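Local coordinates for transferrin binding protein B (Actinobacillus suis, PDB 3PQU), which probably binds host transferrin at the bacterial outer membrane, as a surface lipoprotein serving iron acquisition, at residues E133-K138 against P142-N147; G43-I48 against I88-E93; K114-N117 against R122-Y125; G250-N253 against A257-V260. One frame throughout, in Å; residues are numbered along the deposited sequence.

Interaction 1 (E133-K138 against P142-N147); sequences EIVKNK and PYIFKN
The ring of Y143 turns an edge to the backbone at the end of strand 133-136: N137 N lies in the ring plane, 3.6 Å from Y143 CE2, with K136 C beside it at the same edge. The CG1 branch of V135 crosses the phenol end of the ring obliquely, 3.4 Å from Y143 OH. Y143 reaches this position because its CG sits between the backbone N and the carbonyl carbon (chi1 64°), which brings the ring up against V135 and the K136-N137 backbone. Beside F145 runs the side chain of I134, whose CG1, in one of its two conformers, comes obliquely to 3.6 Å from F145 CD1, while E133 O lies at the ring edge. Strands 133-136 and 142-146 form a two-stranded antiparallel hairpin at the surface of the N-lobe handle, and a classic beta bulge interrupts their pairing where Y143 and I144 both face V135. There V135 O accepts two backbone bonds, one from Y143 N at 2.9 Å and a weak one from I144 N. Beyond the bulge the regular ladder runs through V135 N to I144 O and through the reciprocal pair of E133 and K146. V135, I144, E133 and K146 share one face of the hairpin, with V135 CB 3.8 Å from I144 CB. E133 and K146 extend alongside each other, their charged atoms apart but bridged by a water that donates to E133 OE2 and accepts from K146 NZ, each at 3.2 Å. N52, from a neighbouring loop, bonds Y143 O through ND2 and F145 N through OD1.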
loop_
_atom_site.group_PDB
_atom_site.type_symbol
_atom_site.label_atom_id
_atom_site.label_comp_id
_atom_site.label_asym_id
_atom_site.label_seq_id
_atom_site.Cartn_x
_atom_site.Cartn_y
_atom_site.Cartn_z
ATOM N N GLU A 133 -7.098 -32.451 9.839
ATOM C CA GLU A 133 -8.389 -32.230 9.189
ATOM C C GLU A 133 -8.862 -33.526 8.563
ATOM O O GLU A 133 -8.213 -34.073 7.666
ATOM C CB GLU A 133 -8.311 -31.137 8.109
ATOM C CG GLU A 133 -9.660 -30.865 7.432
ATOM C CD GLU A 133 -9.555 -29.943 6.219
ATOM O OE1 GLU A 133 -10.583 -29.354 5.814
ATOM O OE2 GLU A 133 -8.447 -29.813 5.667
ATOM N N ILE A 134 -9.979 -34.025 9.072
ATOM C CA ILE A 134 -10.618 -35.198 8.509
ATOM C C ILE A 134 -12.038 -34.829 8.143
ATOM O O ILE A 134 -12.808 -34.403 8.994
ATOM C CB ILE A 134 -10.638 -36.363 9.506
ATOM C CG1 ILE A 134 -9.209 -36.843 9.791
ATOM C CG2 ILE A 134 -11.473 -37.506 8.966
ATOM C CD1 ILE A 134 -9.121 -37.890 10.877
ATOM N N VAL A 135 -12.371 -34.972 6.866
ATOM C CA VAL A 135 -13.733 -34.741 6.405
ATOM C C VAL A 135 -14.374 -36.012 5.853
ATOM O O VAL A 135 -13.789 -36.713 5.023
ATOM C CB VAL A 135 -13.771 -33.661 5.313
ATOM C CG1 VAL A 135 -15.205 -33.356 4.913
ATOM C CG2 VAL A 135 -13.057 -32.403 5.783
ATOM N N LYS A 136 -15.581 -36.305 6.323
ATOM C CA LYS A 136 -16.319 -37.480 5.876
ATOM C C LYS A 136 -17.558 -37.081 5.072
ATOM O O LYS A 136 -18.084 -35.979 5.231
ATOM C CB LYS A 136 -16.708 -38.341 7.073
ATOM C CG LYS A 136 -15.527 -38.941 7.810
ATOM C CD LYS A 136 -15.948 -39.455 9.177
ATOM C CE LYS A 136 -14.913 -40.402 9.756
ATOM N NZ LYS A 136 -15.383 -41.020 11.031
ATOM N N ASN A 137 -18.021 -37.963 4.194
ATOM C CA ASN A 137 -19.191 -37.631 3.387
ATOM C C ASN A 137 -20.499 -38.029 4.085
ATOM O O ASN A 137 -20.492 -38.410 5.257
ATOM C CB ASN A 137 -19.080 -38.203 1.958
ATOM C CG ASN A 137 -19.179 -39.721 1.909
ATOM O OD1 ASN A 137 -19.528 -40.386 2.894
ATOM N ND2 ASN A 137 -18.888 -40.279 0.739
ATOM N N LYS A 138 -21.618 -37.917 3.376
ATOM C CA LYS A 138 -22.910 -38.294 3.942
ATOM C C LYS A 138 -22.848 -39.724 4.483
ATOM O O LYS A 138 -23.263 -39.997 5.612
ATOM C CB LYS A 138 -24.012 -38.169 2.888
ATOM C CG LYS A 138 -23.876 -39.142 1.722
ATOM C CD LYS A 138 -25.077 -39.075 0.794
ATOM C CE LYS A 138 -25.278 -37.665 0.267
ATOM N NZ LYS A 138 -26.187 -37.639 -0.914
ATOM N N PRO A 142 -14.303 -41.096 4.779
ATOM C CA PRO A 142 -13.312 -40.006 4.863
ATOM C C PRO A 142 -12.676 -39.739 3.507
ATOM O O PRO A 142 -11.942 -40.601 3.009
ATOM C CB PRO A 142 -12.234 -40.572 5.804
ATOM C CG PRO A 142 -12.725 -41.938 6.242
ATOM C CD PRO A 142 -13.732 -42.373 5.221
ATOM N N TYR A 143 -12.946 -38.578 2.920
ATOM C CA TYR A 143 -12.403 -38.245 1.600
ATOM C C TYR A 143 -11.390 -37.099 1.675
ATOM O O TYR A 143 -10.745 -36.713 0.683
ATOM C CB TYR A 143 -13.537 -37.926 0.621
ATOM C CG TYR A 143 -14.356 -36.693 0.963
ATOM C CD1 TYR A 143 -14.110 -35.494 0.333
ATOM C CD2 TYR A 143 -15.387 -36.742 1.895
ATOM C CE1 TYR A 143 -14.848 -34.371 0.609
ATOM C CE2 TYR A 143 -16.133 -35.609 2.186
ATOM C CZ TYR A 143 -15.859 -34.434 1.534
ATOM O OH TYR A 143 -16.580 -33.300 1.803
ATOM N N ILE A 144 -11.240 -36.547 2.865
ATOM C CA ILE A 144 -10.164 -35.594 3.115
ATOM C C ILE A 144 -9.449 -35.965 4.416
ATOM O O ILE A 144 -10.076 -36.148 5.467
ATOM C CB ILE A 144 -10.672 -34.142 3.182
ATOM C CG1 ILE A 144 -11.268 -33.720 1.841
ATOM C CG2 ILE A 144 -9.537 -33.175 3.564
ATOM C CD1 ILE A 144 -11.533 -32.238 1.751
ATOM N N PHE A 145 -8.136 -36.118 4.323
ATOM C CA PHE A 145 -7.309 -36.343 5.491
ATOM C C PHE A 145 -5.977 -35.652 5.335
ATOM O O PHE A 145 -5.146 -36.088 4.543
ATOM C CB PHE A 145 -7.075 -37.833 5.737
ATOM C CG PHE A 145 -6.102 -38.100 6.855
ATOM C CD1 PHE A 145 -6.164 -37.363 8.031
ATOM C CD2 PHE A 145 -5.125 -39.073 6.730
ATOM C CE1 PHE A 145 -5.264 -37.588 9.067
ATOM C CE2 PHE A 145 -4.217 -39.308 7.764
ATOM C CZ PHE A 145 -4.288 -38.569 8.931
ATOM N N LYS A 146 -5.794 -34.567 6.087
ATOM C CA LYS A 146 -4.554 -33.797 6.083
ATOM C C LYS A 146 -4.092 -33.639 7.535
ATOM O O LYS A 146 -4.909 -33.594 8.455
ATOM C CB LYS A 146 -4.772 -32.435 5.418
ATOM C CG LYS A 146 -5.274 -32.510 3.954
ATOM C CD LYS A 146 -5.571 -31.108 3.382
ATOM C CE LYS A 146 -5.775 -31.143 1.866
ATOM N NZ LYS A 146 -6.142 -29.802 1.334
ATOM N N ASN A 147 -2.785 -33.575 7.741
ATOM C CA ASN A 147 -2.250 -33.512 9.095
ATOM C C ASN A 147 -0.895 -32.840 9.160
ATOM O O ASN A 147 -0.239 -32.675 8.136
ATOM C CB ASN A 147 -2.182 -34.906 9.729
ATOM C CG ASN A 147 -2.086 -34.838 11.252
ATOM O OD1 ASN A 147 -2.421 -33.822 11.854
ATOM N ND2 ASN A 147 -1.614 -35.908 11.866
HETATM O O HOH W 1 -7.940 -27.935 3.186
#

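Interaction 2 (G43-I48 against I88-E93)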
loop_
_atom_site.group_PDB
_atom_site.type_symbol
_atom_site.label_atom_id
_atom_site.label_comp_id
_atom_site.label_asym_id
_atom_site.label_seq_id
_atom_site.Cartn_x
_atom_site.Cartn_y
_atom_site.Cartn_z
ATOM N N GLY A 43 -1.142 -6.089 1.900
ATOM C CA GLY A 43 -0.437 -7.341 2.129
ATOM C C GLY A 43 -0.881 -8.486 1.238
ATOM O O GLY A 43 -1.831 -8.347 0.454
ATOM N N VAL A 44 -0.217 -9.631 1.389
ATOM C CA VAL A 44 -0.547 -10.863 0.645
ATOM C C VAL A 44 -0.325 -12.096 1.559
ATOM O O VAL A 44 0.612 -12.102 2.353
ATOM C CB VAL A 44 0.369 -11.013 -0.596
ATOM C CG1 VAL A 44 0.016 -12.278 -1.360
ATOM C CG2 VAL A 44 0.316 -9.745 -1.524
ATOM N N GLU A 45 -1.169 -13.123 1.448
ATOM C CA GLU A 45 -0.967 -14.367 2.204
ATOM C C GLU A 45 -1.252 -15.594 1.329
ATOM O O GLU A 45 -2.006 -15.511 0.357
ATOM C CB GLU A 45 -1.879 -14.416 3.447
ATOM C CG GLU A 45 -3.366 -14.656 3.085
ATOM C CD GLU A 45 -4.318 -14.670 4.289
ATOM O OE1 GLU A 45 -5.455 -15.174 4.134
ATOM O OE2 GLU A 45 -3.958 -14.165 5.382
ATOM N N ALA A 46 -0.655 -16.734 1.681
ATOM C CA ALA A 46 -1.008 -18.012 1.060
ATOM C C ALA A 46 -0.964 -19.131 2.092
ATOM O O ALA A 46 -0.082 -19.186 2.935
ATOM C CB ALA A 46 -0.076 -18.348 -0.097
ATOM N N LYS A 47 -1.923 -20.028 1.986
ATOM C CA LYS A 47 -1.998 -21.203 2.842
ATOM C C LYS A 47 -0.845 -22.171 2.562
ATOM O O LYS A 47 -0.443 -22.353 1.418
ATOM C CB LYS A 47 -3.339 -21.902 2.600
ATOM C CG LYS A 47 -3.619 -23.105 3.490
ATOM C CD LYS A 47 -5.112 -23.417 3.454
ATOM C CE LYS A 47 -5.531 -24.394 4.538
ATOM N NZ LYS A 47 -7.019 -24.446 4.633
ATOM N N ILE A 48 -0.326 -22.795 3.608
ATOM C CA ILE A 48 0.733 -23.809 3.461
ATOM C C ILE A 48 0.111 -25.096 2.904
ATOM O O ILE A 48 -0.809 -25.641 3.519
ATOM C CB ILE A 48 1.440 -24.084 4.846
ATOM C CG1 ILE A 48 2.164 -22.813 5.353
ATOM C CG2 ILE A 48 2.445 -25.246 4.748
ATOM C CD1 ILE A 48 2.738 -22.926 6.823
ATOM N N ILE A 88 -2.221 -10.382 14.024
ATOM C CA ILE A 88 -1.577 -11.315 13.112
ATOM C C ILE A 88 -2.632 -12.086 12.309
ATOM O O ILE A 88 -3.594 -12.617 12.871
ATOM C CB ILE A 88 -0.655 -12.286 13.897
ATOM C CG1 ILE A 88 0.367 -11.502 14.726
ATOM C CG2 ILE A 88 0.056 -13.251 12.959
ATOM C CD1 ILE A 88 1.383 -10.688 13.890
ATOM N N PRO A 89 -2.482 -12.136 10.979
ATOM C CA PRO A 89 -3.547 -12.788 10.198
ATOM C C PRO A 89 -3.804 -14.227 10.640
ATOM O O PRO A 89 -2.844 -14.963 10.841
ATOM C CB PRO A 89 -2.994 -12.772 8.756
ATOM C CG PRO A 89 -2.057 -11.598 8.722
ATOM C CD PRO A 89 -1.460 -11.494 10.127
ATOM N N HIS A 90 -5.076 -14.612 10.782
ATOM C CA HIS A 90 -5.460 -15.980 11.138
ATOM C C HIS A 90 -5.064 -16.466 12.560
ATOM O O HIS A 90 -5.430 -17.573 12.952
ATOM C CB HIS A 90 -4.979 -16.966 10.059
ATOM C CG HIS A 90 -5.607 -16.737 8.716
ATOM N ND1 HIS A 90 -6.866 -17.193 8.398
ATOM C CD2 HIS A 90 -5.165 -16.067 7.623
ATOM C CE1 HIS A 90 -7.169 -16.829 7.164
ATOM N NE2 HIS A 90 -6.151 -16.150 6.671
ATOM N N LEU A 91 -4.340 -15.660 13.335
ATOM C CA LEU A 91 -3.880 -16.120 14.655
ATOM C C LEU A 91 -5.053 -16.545 15.562
ATOM O O LEU A 91 -5.013 -17.594 16.209
ATOM C CB LEU A 91 -3.003 -15.070 15.350
ATOM C CG LEU A 91 -2.401 -15.537 16.690
ATOM C CD1 LEU A 91 -1.421 -16.705 16.483
ATOM C CD2 LEU A 91 -1.725 -14.412 17.482
ATOM N N LYS A 92 -6.096 -15.729 15.588
ATOM C CA LYS A 92 -7.295 -16.013 16.368
ATOM C C LYS A 92 -7.999 -17.263 15.848
ATOM O O LYS A 92 -8.396 -18.131 16.630
ATOM C CB LYS A 92 -8.258 -14.823 16.331
ATOM C CG LYS A 92 -9.642 -15.122 16.907
ATOM C CD LYS A 92 -9.695 -14.897 18.412
ATOM C CE LYS A 92 -11.025 -15.370 19.004
ATOM N NZ LYS A 92 -12.198 -14.980 18.163
ATOM N N GLU A 93 -8.155 -17.356 14.531
ATOM C CA GLU A 93 -8.763 -18.526 13.909
ATOM C C GLU A 93 -8.023 -19.804 14.298
ATOM O O GLU A 93 -8.652 -20.792 14.637
ATOM C CB GLU A 93 -8.735 -18.418 12.382
ATOM C CG GLU A 93 -9.959 -17.834 11.717
ATOM C CD GLU A 93 -9.807 -17.793 10.192
ATOM O OE1 GLU A 93 -9.069 -18.640 9.630
ATOM O OE2 GLU A 93 -10.419 -16.912 9.554
#
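E45 and H90 meet at about a right angle, the glutamate reaching out from strand 43-47 to the edge of the imidazole. H90 NE2 donates to E45 OE1 at 2.8 Å, and this oxygen lies in the ring plane, so the N-H is well directed. The carboxylate is turned 37° from the ring; its OE1 is met on the syn side, although the donor stands somewhat out of the carboxylate plane. E45 OE2 comes within 3.2 Å of H90 CD2 and also meets P89 CB at 3.8 Å. The glutamate leaves its strand with CG lodged between the backbone N and the carbonyl carbon (chi1 72°), then continues as an extended chain to the histidine. H90 is the N-cap residue of helix 91-97 and lies in a type II turn running from I88 to L91, closed by the bond from L91 N to I88 O. The contact thus ties the start of this helix to the five-stranded antiparallel sheet of the N-lobe handle, where Y152 of strand 150-157 stacks on the H90 ring. Across the imidazole, H90 ND1 donates at 2.9 Å to E93 OE1, also within the ring plane but from above the carboxylate plane of E93. With both ring nitrogens acting as donors to carboxylates, the geometry is consistent with a doubly protonated imidazole whose positive charge the two glutamates would favour.

Interaction 3 (K114-N117 against R122-Y125); sequences KKRN and RSGY
The guanidinium of R116 reaches to the corner of the chain at G124, beside S123 and Y125, and stands nearly perpendicular to the Y125 ring, the two planes 81° apart. R116 NH2 approaches Y125 CE2 obliquely at 4.1 Å, while R116 NH1 lies 3.9 Å from G124 CA. No direct hydrogen bond joins the two segments; two waters in the guanidinium plane carry the polar connection. One accepts from R116 NH1 at 3.0 Å and is bonded to S123 OG at 2.8 Å. The other accepts from R116 NH2 and lies 2.6 Å from Y125 OH, in the plane of the phenol ring. An extended run from CG to NE carries the arginine head across to these waters. K114 crosses the same phenol at about a right angle, its CG 3.7 Å from Y125 OH and its CD near the ring plane; a bend at chi3 (-78°) then directs the amine to a salt bridge with D108. This buried packing brings the loop preceding strand 121-128 against that strand at its corner in the N-lobe handle. R116 NH1 also forms a salt bridge to D177 of strand 170-183, a strand of the neighbouring beta-barrel sheet, and R116 NE donates to D113 O. D177 would balance most of the arginine charge, and the two waters, bonded directly to NH1 and NH2, pass the arginine's N-H groups on to the hydroxyls of S123 and Y125.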
loop_
_atom_site.group_PDB
_atom_site.type_symbol
_atom_site.label_atom_id
_atom_site.label_comp_id
_atom_site.label_asym_id
_atom_site.label_seq_id
_atom_site.Cartn_x
_atom_site.Cartn_y
_atom_site.Cartn_z
ATOM N N LYS A 114 12.565 -15.293 15.624
ATOM C CA LYS A 114 11.216 -14.725 15.678
ATOM C C LYS A 114 11.179 -13.386 16.423
ATOM O O LYS A 114 10.105 -12.888 16.787
ATOM C CB LYS A 114 10.211 -15.744 16.238
ATOM C CG LYS A 114 10.229 -17.065 15.461
ATOM C CD LYS A 114 9.074 -17.990 15.825
ATOM C CE LYS A 114 9.342 -18.699 17.148
ATOM N NZ LYS A 114 8.113 -19.365 17.645
ATOM N N LYS A 115 12.360 -12.807 16.647
ATOM C CA LYS A 115 12.452 -11.444 17.191
ATOM C C LYS A 115 12.749 -10.521 16.021
ATOM O O LYS A 115 13.878 -10.454 15.530
ATOM C CB LYS A 115 13.557 -11.336 18.253
ATOM C CG LYS A 115 13.332 -12.194 19.478
ATOM C CD LYS A 115 14.543 -12.170 20.424
ATOM C CE LYS A 115 14.267 -13.023 21.664
ATOM N NZ LYS A 115 15.439 -13.090 22.577
ATOM N N ARG A 116 11.717 -9.853 15.535
ATOM C CA ARG A 116 11.834 -9.093 14.298
ATOM C C ARG A 116 11.273 -7.703 14.541
ATOM O O ARG A 116 10.063 -7.491 14.533
ATOM C CB ARG A 116 11.068 -9.788 13.176
ATOM C CG ARG A 116 11.471 -11.252 12.945
ATOM C CD ARG A 116 10.735 -11.791 11.735
ATOM N NE ARG A 116 11.078 -13.178 11.428
ATOM C CZ ARG A 116 10.693 -13.805 10.324
ATOM N NH1 ARG A 116 9.955 -13.159 9.421
ATOM N NH2 ARG A 116 11.038 -15.075 10.131
ATOM N N ASN A 117 12.168 -6.757 14.741
ATOM C CA ASN A 117 11.791 -5.416 15.185
ATOM C C ASN A 117 11.424 -4.506 14.024
ATOM O O ASN A 117 12.257 -3.727 13.566
ATOM C CB ASN A 117 12.935 -4.792 15.995
ATOM C CG ASN A 117 12.556 -3.450 16.622
ATOM O OD1 ASN A 117 11.451 -3.278 17.144
ATOM N ND2 ASN A 117 13.486 -2.499 16.585
ATOM N N ARG A 122 4.677 -6.536 9.136
ATOM C CA ARG A 122 4.752 -7.863 9.718
ATOM C C ARG A 122 4.870 -8.865 8.569
ATOM O O ARG A 122 4.191 -8.724 7.557
ATOM C CB ARG A 122 3.478 -8.179 10.517
ATOM C CG ARG A 122 3.291 -7.356 11.783
ATOM C CD ARG A 122 4.269 -7.762 12.880
ATOM N NE ARG A 122 4.107 -6.916 14.062
ATOM C CZ ARG A 122 4.758 -5.771 14.257
ATOM N NH1 ARG A 122 5.628 -5.342 13.350
ATOM N NH2 ARG A 122 4.551 -5.066 15.362
ATOM N N SER A 123 5.709 -9.882 8.718
ATOM C CA SER A 123 5.788 -10.895 7.679
ATOM C C SER A 123 6.284 -12.201 8.233
ATOM O O SER A 123 6.801 -12.242 9.343
ATOM C CB SER A 123 6.705 -10.460 6.532
ATOM O OG SER A 123 8.062 -10.769 6.823
ATOM N N GLY A 124 6.142 -13.250 7.413
ATOM C CA GLY A 124 6.710 -14.565 7.677
ATOM C C GLY A 124 5.626 -15.624 7.645
ATOM O O GLY A 124 5.146 -16.035 6.587
ATOM N N TYR A 125 5.223 -16.066 8.827
ATOM C CA TYR A 125 4.331 -17.206 8.917
ATOM C C TYR A 125 3.568 -17.185 10.233
ATOM O O TYR A 125 3.967 -16.537 11.212
ATOM C CB TYR A 125 5.119 -18.515 8.768
ATOM C CG TYR A 125 6.344 -18.581 9.662
ATOM C CD1 TYR A 125 6.219 -18.806 11.040
ATOM C CD2 TYR A 125 7.621 -18.402 9.141
ATOM C CE1 TYR A 125 7.359 -18.850 11.888
ATOM C CE2 TYR A 125 8.768 -18.451 9.972
ATOM C CZ TYR A 125 8.616 -18.682 11.347
ATOM O OH TYR A 125 9.717 -18.721 12.171
HETATM O O HOH W 2 9.215 -10.205 9.333
HETATM O O HOH W 3 11.899 -17.763 11.147
#

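Interaction 4 (G250-N253 against A257-V260)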
loop_
_atom_site.group_PDB
_atom_site.type_symbol
_atom_site.label_atom_id
_atom_site.label_comp_id
_atom_site.label_asym_id
_atom_site.label_seq_id
_atom_site.Cartn_x
_atom_site.Cartn_y
_atom_site.Cartn_z
ATOM N N GLY A 250 22.655 -21.678 7.727
ATOM C CA GLY A 250 22.541 -23.033 8.236
ATOM C C GLY A 250 22.650 -23.212 9.738
ATOM O O GLY A 250 23.077 -22.322 10.480
ATOM N N TYR A 251 22.258 -24.392 10.187
ATOM C CA TYR A 251 22.376 -24.771 11.587
ATOM C C TYR A 251 23.849 -24.741 11.996
ATOM O O TYR A 251 24.708 -25.093 11.194
ATOM C CB TYR A 251 21.799 -26.179 11.764
ATOM C CG TYR A 251 21.937 -26.721 13.153
ATOM C CD1 TYR A 251 23.025 -27.510 13.504
ATOM C CD2 TYR A 251 20.977 -26.443 14.124
ATOM C CE1 TYR A 251 23.156 -28.009 14.789
ATOM C CE2 TYR A 251 21.100 -26.937 15.407
ATOM C CZ TYR A 251 22.191 -27.718 15.732
ATOM O OH TYR A 251 22.312 -28.210 17.003
ATOM N N ILE A 252 24.147 -24.312 13.225
ATOM C CA ILE A 252 25.536 -24.175 13.670
ATOM C C ILE A 252 25.772 -24.766 15.059
ATOM O O ILE A 252 24.998 -24.515 15.982
ATOM C CB ILE A 252 26.022 -22.701 13.681
ATOM C CG1 ILE A 252 27.430 -22.619 14.290
ATOM C CG2 ILE A 252 25.053 -21.806 14.459
ATOM C CD1 ILE A 252 28.038 -21.226 14.299
ATOM N N ASN A 253 26.858 -25.529 15.182
ATOM C CA ASN A 253 27.245 -26.228 16.408
ATOM C C ASN A 253 28.665 -25.889 16.805
ATOM O O ASN A 253 29.328 -25.088 16.151
ATOM C CB ASN A 253 27.207 -27.739 16.178
ATOM C CG ASN A 253 26.048 -28.396 16.858
ATOM O OD1 ASN A 253 25.346 -27.768 17.647
ATOM N ND2 ASN A 253 25.834 -29.672 16.560
ATOM N N ALA A 257 30.672 -25.913 11.603
ATOM C CA ALA A 257 30.701 -24.517 11.173
ATOM C C ALA A 257 29.441 -24.176 10.362
ATOM O O ALA A 257 28.837 -25.051 9.737
ATOM C CB ALA A 257 31.963 -24.225 10.374
ATOM N N GLN A 258 29.044 -22.907 10.380
ATOM C CA GLN A 258 27.799 -22.497 9.753
ATOM C C GLN A 258 27.937 -22.381 8.239
ATOM O O GLN A 258 28.894 -21.801 7.746
ATOM C CB GLN A 258 27.298 -21.162 10.324
ATOM C CG GLN A 258 25.910 -20.802 9.773
ATOM C CD GLN A 258 25.294 -19.559 10.404
ATOM O OE1 GLN A 258 25.967 -18.555 10.581
ATOM N NE2 GLN A 258 23.989 -19.621 10.716
ATOM N N GLU A 259 26.989 -22.942 7.496
ATOM C CA GLU A 259 26.976 -22.775 6.048
ATOM C C GLU A 259 25.984 -21.686 5.643
ATOM O O GLU A 259 24.774 -21.830 5.828
ATOM C CB GLU A 259 26.666 -24.104 5.345
ATOM C CG GLU A 259 27.690 -25.195 5.642
ATOM C CD GLU A 259 27.516 -26.433 4.782
ATOM O OE1 GLU A 259 27.366 -26.289 3.549
ATOM O OE2 GLU A 259 27.546 -27.553 5.337
ATOM N N VAL A 260 26.502 -20.592 5.108
ATOM C CA VAL A 260 25.648 -19.507 4.649
ATOM C C VAL A 260 25.561 -19.550 3.120
ATOM O O VAL A 260 26.583 -19.429 2.446
ATOM C CB VAL A 260 26.215 -18.154 5.094
ATOM C CG1 VAL A 260 25.363 -17.007 4.514
ATOM C CG2 VAL A 260 26.274 -18.082 6.613
HETATM O O HOH W 4 25.232 -24.868 8.515
#
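G250 N donates to E259 O at 2.8 Å, the shortest direct polar bond between the two segments. They are the two sides of the loop that connects strands 241-249 and 260-271, antiparallel neighbours in the sheet of the N-lobe beta barrel, so the bond ties the two arms of the connection together just beyond the strand ends. The E259 carbonyl is met from a tilt of 34° out of its plane. G250 is gripped again through its own carbonyl: Q258 NE2 donates to G250 O at 2.9 Å, with the donor in the carbonyl plane and the acceptor close to the plane of the glutamine amide. Q258 reaches this place with CG anti to the backbone N (chi1 -174°) and a chain extended beyond it, running past the glycine so that Q258 CG is 3.3 Å from G250 O. The amide has further partners in a neighbouring loop: Q258 OE1 accepts from K225 N, and Q258 NE2 also donates to G226 O. With bonds on both its oxygen and its nitrogen, the amide is fixed in its rotation. At the base of the same side chain, I252 crosses obliquely, its CB 3.9 Å from Q258 CB and its CD1 4.0 Å from that same carbon. E259 carries its carboxylate away from G250; in one of its two conformers OE2 forms a salt bridge with K256 NZ. A single water joins the backbones, donating to Y251 O at 2.7 Å and accepting from E259 N at 2.8 Å.

Overall arrangement
Interactions 1, 2 and 3 all belong to the N-lobe handle, whereas interaction 4 lies in the adjoining barrel. Interactions 2 and 3 reach the same five-stranded sheet; their centres are 13 Å apart and they touch where I88 CD1 packs on R122 CD at 4.2 Å. Interaction 1 projects from this region, its centre 22 Å from that of interaction 2, with nearest atoms about 6 Å apart; its first strand, 133-136, follows strand 121-128 of interaction 3 in the chain. Interaction 4 is about 21 Å from interaction 3 and 40 Å from interaction 1, centre to centre. A glycerol, probably from the crystallisation liquor, lies about 4 Å from the side chain of P89 in interaction 2.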